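Local coordinates for protein fusarinine C esterase sidJ (Aspergillus fumigatus, PDB 6GUP) that hydrolyses the ester bonds of the siderophore fusarinine C, but not those of triacetylfusarinine C, during fungal iron scavenging, at residues A[268-278]-A[306-315]. Sequence-based numbering, arbitrary orientation.
Sequences IREQGLLRGKL and TDHNGEAAIW
Arg269 reaches His308 with CG standing anti to the backbone N (chi1 -171°), beside the carbonyl carbon, and a bend at chi3 (60°), which lays the guanidinium flat over one face of the imidazole. The centres are 3.6 Å apart and the planes only 14° off parallel, a stack offset toward the rim. Arg269 NE and NH2 grip Glu270 OE2 side-on in a salt bridge, the latter at 3.1 Å, while Arg269 NH1 makes a weak salt-bridge hydrogen bond of 3.3 Å to Glu311 OE1, completing a three-residue network. Two carboxylate oxygens at the guanidinium edge, in its plane, thus probably limit its rotation. A water ties Arg269 N to Thr306 O and His308 NE2. Nearer the backbone, Ile314 CD1 packs against Arg269 CB at 3.5 Å, and its CG2 meets Leu274 CD2 and Ile268 CG2. Lys277, bent at chi2 and chi3, curls its amine back to two carbonyls, Ala313 O at 2.7 Å from NZ and Trp315 O at 3.0 Å, approaching both from above their planes. Leu278 N bonds to Ile314 O at 3.1 Å, and Asp307 OD1 accepts Trp315 N through its syn lone pair. A single bridge, Leu278 with Trp315, lies just ahead of parallel strands 278-283 and 320-322, the latter outermost in this chain's sheet; helix 295-307 connects them in a beta-alpha-beta crossover of the alpha/beta-hydrolase fold.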
ATOM      1  N   ILE A 268      14.482  23.407 -11.781  1.00 35.92           N
ATOM      2  CA  ILE A 268      13.607  23.814 -10.668  1.00 36.47           C
ATOM      3  C   ILE A 268      13.161  25.274 -10.834  1.00 37.10           C
ATOM      4  O   ILE A 268      11.981  25.586 -10.664  1.00 36.04           O
ATOM      5  CB  ILE A 268      14.269  23.595  -9.282  1.00 36.32           C
ATOM      6  CG1 ILE A 268      14.459  22.093  -9.016  1.00 35.23           C
ATOM      7  CG2 ILE A 268      13.420  24.199  -8.162  1.00 36.92           C
ATOM      8  CD1 ILE A 268      15.377  21.768  -7.856  1.00 33.53           C
ATOM      9  N   ARG A 269      14.102  26.155 -11.171  1.00 38.01           N
ATOM     10  CA  ARG A 269      13.787  27.567 -11.435  1.00 39.35           C
ATOM     11  C   ARG A 269      12.852  27.756 -12.636  1.00 39.03           C
ATOM     12  O   ARG A 269      11.966  28.611 -12.600  1.00 39.53           O
ATOM     13  CB  ARG A 269      15.068  28.379 -11.663  1.00 41.70           C
ATOM     14  CG  ARG A 269      14.840  29.889 -11.721  1.00 44.26           C
ATOM     15  CD  ARG A 269      16.113  30.666 -12.012  1.00 48.35           C
ATOM     16  NE  ARG A 269      16.722  30.294 -13.291  1.00 52.00           N
ATOM     17  CZ  ARG A 269      17.805  30.868 -13.819  1.00 55.85           C
ATOM     18  NH1 ARG A 269      18.425  31.875 -13.200  1.00 58.78           N
ATOM     19  NH2 ARG A 269      18.271  30.436 -14.989  1.00 56.01           N
ATOM     20  N   GLU A 270      13.051  26.958 -13.684  1.00 39.44           N
ATOM     21  CA  GLU A 270      12.345  27.148 -14.958  1.00 41.29           C
ATOM     22  C   GLU A 270      10.869  26.737 -14.910  1.00 40.03           C
ATOM     23  O   GLU A 270      10.025  27.421 -15.491  1.00 40.12           O
ATOM     24  CB  GLU A 270      13.052  26.398 -16.097  1.00 43.93           C
ATOM     25  CG  GLU A 270      14.538  26.711 -16.271  1.00 49.43           C
ATOM     26  CD  GLU A 270      14.838  28.193 -16.426  1.00 55.17           C
ATOM     27  OE1 GLU A 270      14.079  28.890 -17.133  1.00 57.15           O
ATOM     28  OE2 GLU A 270      15.839  28.659 -15.843  1.00 56.22           O
ATOM     29  N   GLN A 271      10.559  25.633 -14.226  1.00 38.69           N
ATOM     30  CA  GLN A 271       9.178  25.122 -14.166  1.00 38.46           C
ATOM     31  C   GLN A 271       8.258  25.942 -13.251  1.00 38.43           C
ATOM     32  O   GLN A 271       7.037  25.912 -13.421  1.00 39.09           O
ATOM     33  CB  GLN A 271       9.152  23.650 -13.735  1.00 40.03           C
ATOM     34  CG  GLN A 271       9.936  22.688 -14.627  1.00 41.99           C
ATOM     35  CD  GLN A 271       9.439  22.616 -16.062  1.00 44.26           C
ATOM     36  OE1 GLN A 271       8.302  22.979 -16.368  1.00 46.21           O
ATOM     37  NE2 GLN A 271      10.296  22.128 -16.952  1.00 44.53           N
ATOM     38  N   GLY A 272       8.835  26.656 -12.284  1.00 39.63           N
ATOM     39  CA  GLY A 272       8.077  27.563 -11.417  1.00 40.33           C
ATOM     40  C   GLY A 272       7.175  26.889 -10.395  1.00 40.63           C
ATOM     41  O   GLY A 272       6.131  27.441 -10.037  1.00 41.82           O
ATOM     42  N   LEU A 273       7.576  25.709  -9.920  1.00 39.51           N
ATOM     43  CA  LEU A 273       6.787  24.940  -8.948  1.00 39.33           C
ATOM     44  C   LEU A 273       7.394  24.926  -7.538  1.00 38.38           C
ATOM     45  O   LEU A 273       6.945  24.158  -6.683  1.00 39.66           O
ATOM     46  CB  LEU A 273       6.576  23.509  -9.457  1.00 41.21           C
ATOM     47  CG  LEU A 273       5.778  23.374 -10.759  1.00 44.59           C
ATOM     48  CD1 LEU A 273       5.816  21.935 -11.240  1.00 43.49           C
ATOM     49  CD2 LEU A 273       4.338  23.836 -10.590  1.00 47.64           C
ATOM     50  N   LEU A 274       8.389  25.780  -7.289  1.00 37.34           N
ATOM     51  CA  LEU A 274       8.929  25.979  -5.944  1.00 35.98           C
ATOM     52  C   LEU A 274       9.058  27.473  -5.653  1.00 38.23           C
ATOM     53  O   LEU A 274      10.064  28.094  -6.003  1.00 37.71           O
ATOM     54  CB  LEU A 274      10.286  25.275  -5.791  1.00 33.31           C
ATOM     55  CG  LEU A 274      11.015  25.388  -4.443  1.00 32.82           C
ATOM     56  CD1 LEU A 274      10.129  24.964  -3.280  1.00 32.75           C
ATOM     57  CD2 LEU A 274      12.293  24.561  -4.462  1.00 31.93           C
ATOM     58  N   ARG A 275       8.029  28.041  -5.021  1.00 40.56           N
ATOM     59  CA  ARG A 275       8.087  29.421  -4.512  1.00 43.27           C
ATOM     60  C   ARG A 275       8.568  29.409  -3.056  1.00 40.70           C
ATOM     61  O   ARG A 275       7.852  29.786  -2.124  1.00 41.01           O
ATOM     62  CB  ARG A 275       6.756  30.175  -4.696  1.00 47.60           C
ATOM     63  CG  ARG A 275       5.500  29.518  -4.135  1.00 53.32           C
ATOM     64  CD  ARG A 275       4.431  30.562  -3.844  1.00 58.16           C
ATOM     65  NE  ARG A 275       3.169  29.964  -3.406  1.00 59.29           N
ATOM     66  CZ  ARG A 275       2.232  29.448  -4.206  1.00 59.63           C
ATOM     67  NH1 ARG A 275       2.374  29.431  -5.532  1.00 58.94           N
ATOM     68  NH2 ARG A 275       1.127  28.933  -3.668  1.00 60.89           N
ATOM     69  N   GLY A 276       9.815  28.980  -2.891  1.00 39.26           N
ATOM     70  CA  GLY A 276      10.426  28.787  -1.582  1.00 38.66           C
ATOM     71  C   GLY A 276      11.800  28.161  -1.731  1.00 36.81           C
ATOM     72  O   GLY A 276      12.419  28.264  -2.793  1.00 35.60           O
ATOM     73  N   LYS A 277      12.262  27.491  -0.676  1.00 36.02           N
ATOM     74  CA  LYS A 277      13.622  26.949  -0.626  1.00 37.04           C
ATOM     75  C   LYS A 277      13.655  25.430  -0.784  1.00 35.12           C
ATOM     76  O   LYS A 277      12.721  24.739  -0.376  1.00 35.61           O
ATOM     77  CB  LYS A 277      14.301  27.336   0.695  1.00 41.68           C
ATOM     78  CG  LYS A 277      14.186  28.809   1.077  1.00 46.21           C
ATOM     79  CD  LYS A 277      15.024  29.712   0.181  1.00 50.10           C
ATOM     80  CE  LYS A 277      16.408  29.949   0.760  1.00 54.55           C
ATOM     81  NZ  LYS A 277      17.383  30.359  -0.286  1.00 54.27           N
ATOM     82  N   LEU A 278      14.734  24.926  -1.387  1.00 33.79           N
ATOM     83  CA  LEU A 278      15.026  23.491  -1.427  1.00 33.17           C
ATOM     84  C   LEU A 278      16.076  23.172  -0.368  1.00 32.84           C
ATOM     85  O   LEU A 278      17.222  23.617  -0.484  1.00 32.51           O
ATOM     86  CB  LEU A 278      15.541  23.068  -2.809  1.00 32.40           C
ATOM     87  CG  LEU A 278      16.011  21.611  -2.956  1.00 33.07           C
ATOM     88  CD1 LEU A 278      14.873  20.628  -2.706  1.00 33.59           C
ATOM     89  CD2 LEU A 278      16.624  21.381  -4.326  1.00 32.23           C
ATOM     90  N   THR A 306      21.160  24.142  -8.950  1.00 35.72           N
ATOM     91  CA  THR A 306      19.873  24.699  -8.501  1.00 37.01           C
ATOM     92  C   THR A 306      19.826  26.230  -8.597  1.00 37.60           C
ATOM     93  O   THR A 306      18.838  26.793  -9.073  1.00 36.97           O
ATOM     94  CB  THR A 306      19.562  24.284  -7.043  1.00 37.36           C
ATOM     95  OG1 THR A 306      19.636  22.860  -6.917  1.00 35.86           O
ATOM     96  CG2 THR A 306      18.169  24.738  -6.616  1.00 37.08           C
ATOM     97  N   ASP A 307      20.891  26.886  -8.137  1.00 37.89           N
ATOM     98  CA  ASP A 307      20.976  28.356  -8.115  1.00 39.72           C
ATOM     99  C   ASP A 307      21.531  28.985  -9.402  1.00 41.33           C
ATOM    100  O   ASP A 307      21.613  30.213  -9.492  1.00 42.14           O
ATOM    101  CB  ASP A 307      21.823  28.818  -6.914  1.00 38.90           C
ATOM    102  CG  ASP A 307      21.114  28.631  -5.577  1.00 39.01           C
ATOM    103  OD1 ASP A 307      19.903  28.314  -5.551  1.00 37.70           O
ATOM    104  OD2 ASP A 307      21.778  28.814  -4.537  1.00 38.34           O
ATOM    105  N   HIS A 308      21.901  28.158 -10.386  1.00 41.01           N
ATOM    106  CA  HIS A 308      22.472  28.624 -11.658  1.00 41.68           C
ATOM    107  C   HIS A 308      23.717  29.504 -11.450  1.00 44.16           C
ATOM    108  O   HIS A 308      23.855  30.569 -12.060  1.00 44.63           O
ATOM    109  CB  HIS A 308      21.402  29.328 -12.508  1.00 41.33           C
ATOM    110  CG  HIS A 308      20.294  28.422 -12.942  1.00 42.73           C
ATOM    111  ND1 HIS A 308      20.209  27.914 -14.221  1.00 43.93           N
ATOM    112  CD2 HIS A 308      19.235  27.919 -12.266  1.00 43.21           C
ATOM    113  CE1 HIS A 308      19.140  27.145 -14.316  1.00 45.58           C
ATOM    114  NE2 HIS A 308      18.532  27.131 -13.144  1.00 44.94           N
ATOM    115  N   ASN A 309      24.605  29.032 -10.573  1.00 46.20           N
ATOM    116  CA  ASN A 309      25.876  29.695 -10.251  1.00 50.02           C
ATOM    117  C   ASN A 309      25.692  31.132  -9.737  1.00 50.17           C
ATOM    118  O   ASN A 309      26.323  32.070 -10.236  1.00 49.73           O
ATOM    119  CB  ASN A 309      26.827  29.656 -11.457  1.00 53.27           C
ATOM    120  CG  ASN A 309      27.056  28.247 -11.975  1.00 57.17           C
ATOM    121  OD1 ASN A 309      27.568  27.387 -11.260  1.00 58.29           O
ATOM    122  ND2 ASN A 309      26.682  28.007 -13.228  1.00 59.36           N
ATOM    123  N   GLY A 310      24.816  31.288  -8.746  1.00 49.52           N
ATOM    124  CA  GLY A 310      24.573  32.582  -8.097  1.00 49.82           C
ATOM    125  C   GLY A 310      23.523  33.488  -8.727  1.00 49.27           C
ATOM    126  O   GLY A 310      23.273  34.581  -8.210  1.00 51.63           O
ATOM    127  N   GLU A 311      22.908  33.054  -9.829  1.00 46.95           N
ATOM    128  CA  GLU A 311      21.834  33.818 -10.475  1.00 47.94           C
ATOM    129  C   GLU A 311      20.539  33.800  -9.657  1.00 47.02           C
ATOM    130  O   GLU A 311      19.784  34.774  -9.674  1.00 49.33           O
ATOM    131  CB  GLU A 311      21.565  33.298 -11.891  1.00 51.23           C
ATOM    132  CG  GLU A 311      22.709  33.552 -12.864  1.00 54.26           C
ATOM    133  CD  GLU A 311      22.505  32.899 -14.220  1.00 56.64           C
ATOM    134  OE1 GLU A 311      21.345  32.621 -14.596  1.00 58.38           O
ATOM    135  OE2 GLU A 311      23.513  32.667 -14.919  1.00 57.88           O
ATOM    136  N   ALA A 312      20.293  32.693  -8.953  1.00 45.47           N
ATOM    137  CA  ALA A 312      19.121  32.537  -8.087  1.00 44.89           C
ATOM    138  C   ALA A 312      19.536  32.160  -6.667  1.00 41.60           C
ATOM    139  O   ALA A 312      20.710  31.893  -6.401  1.00 40.57           O
ATOM    140  CB  ALA A 312      18.189  31.482  -8.665  1.00 47.27           C
ATOM    141  N   ALA A 313      18.560  32.162  -5.758  1.00 39.28           N
ATOM    142  CA  ALA A 313      18.767  31.775  -4.359  1.00 37.84           C
ATOM    143  C   ALA A 313      17.686  30.782  -3.922  1.00 35.87           C
ATOM    144  O   ALA A 313      17.042  30.953  -2.884  1.00 35.84           O
ATOM    145  CB  ALA A 313      18.768  33.011  -3.469  1.00 37.96           C
ATOM    146  N   ILE A 314      17.507  29.738  -4.729  1.00 33.68           N
ATOM    147  CA  ILE A 314      16.497  28.706  -4.480  1.00 33.47           C
ATOM    148  C   ILE A 314      16.991  27.710  -3.430  1.00 32.27           C
ATOM    149  O   ILE A 314      16.251  27.346  -2.522  1.00 30.46           O
ATOM    150  CB  ILE A 314      16.112  27.974  -5.789  1.00 34.28           C
ATOM    151  CG1 ILE A 314      15.445  28.963  -6.753  1.00 34.67           C
ATOM    152  CG2 ILE A 314      15.176  26.795  -5.510  1.00 34.84           C
ATOM    153  CD1 ILE A 314      15.363  28.487  -8.184  1.00 33.98           C
ATOM    154  N   TRP A 315      18.235  27.263  -3.577  1.00 31.67           N
ATOM    155  CA  TRP A 315      18.862  26.342  -2.628  1.00 30.80           C
ATOM    156  C   TRP A 315      18.872  26.928  -1.217  1.00 30.86           C
ATOM    157  O   TRP A 315      19.241  28.090  -1.025  1.00 31.61           O
ATOM    158  CB  TRP A 315      20.294  26.037  -3.072  1.00 30.98           C
ATOM    159  CG  TRP A 315      21.015  25.033  -2.230  1.00 30.85           C
ATOM    160  CD1 TRP A 315      21.785  25.287  -1.135  1.00 31.00           C
ATOM    161  CD2 TRP A 315      21.047  23.616  -2.424  1.00 30.75           C
ATOM    162  NE1 TRP A 315      22.291  24.117  -0.627  1.00 30.82           N
ATOM    163  CE2 TRP A 315      21.856  23.073  -1.401  1.00 30.77           C
ATOM    164  CE3 TRP A 315      20.470  22.750  -3.365  1.00 30.39           C
ATOM    165  CZ2 TRP A 315      22.104  21.700  -1.289  1.00 31.28           C
ATOM    166  CZ3 TRP A 315      20.717  21.382  -3.253  1.00 30.68           C
ATOM    167  CH2 TRP A 315      21.529  20.872  -2.222  1.00 31.01           C
TER
HETATM  168  O   HOH W   1      16.953  25.595 -10.820  1.00 36.27           O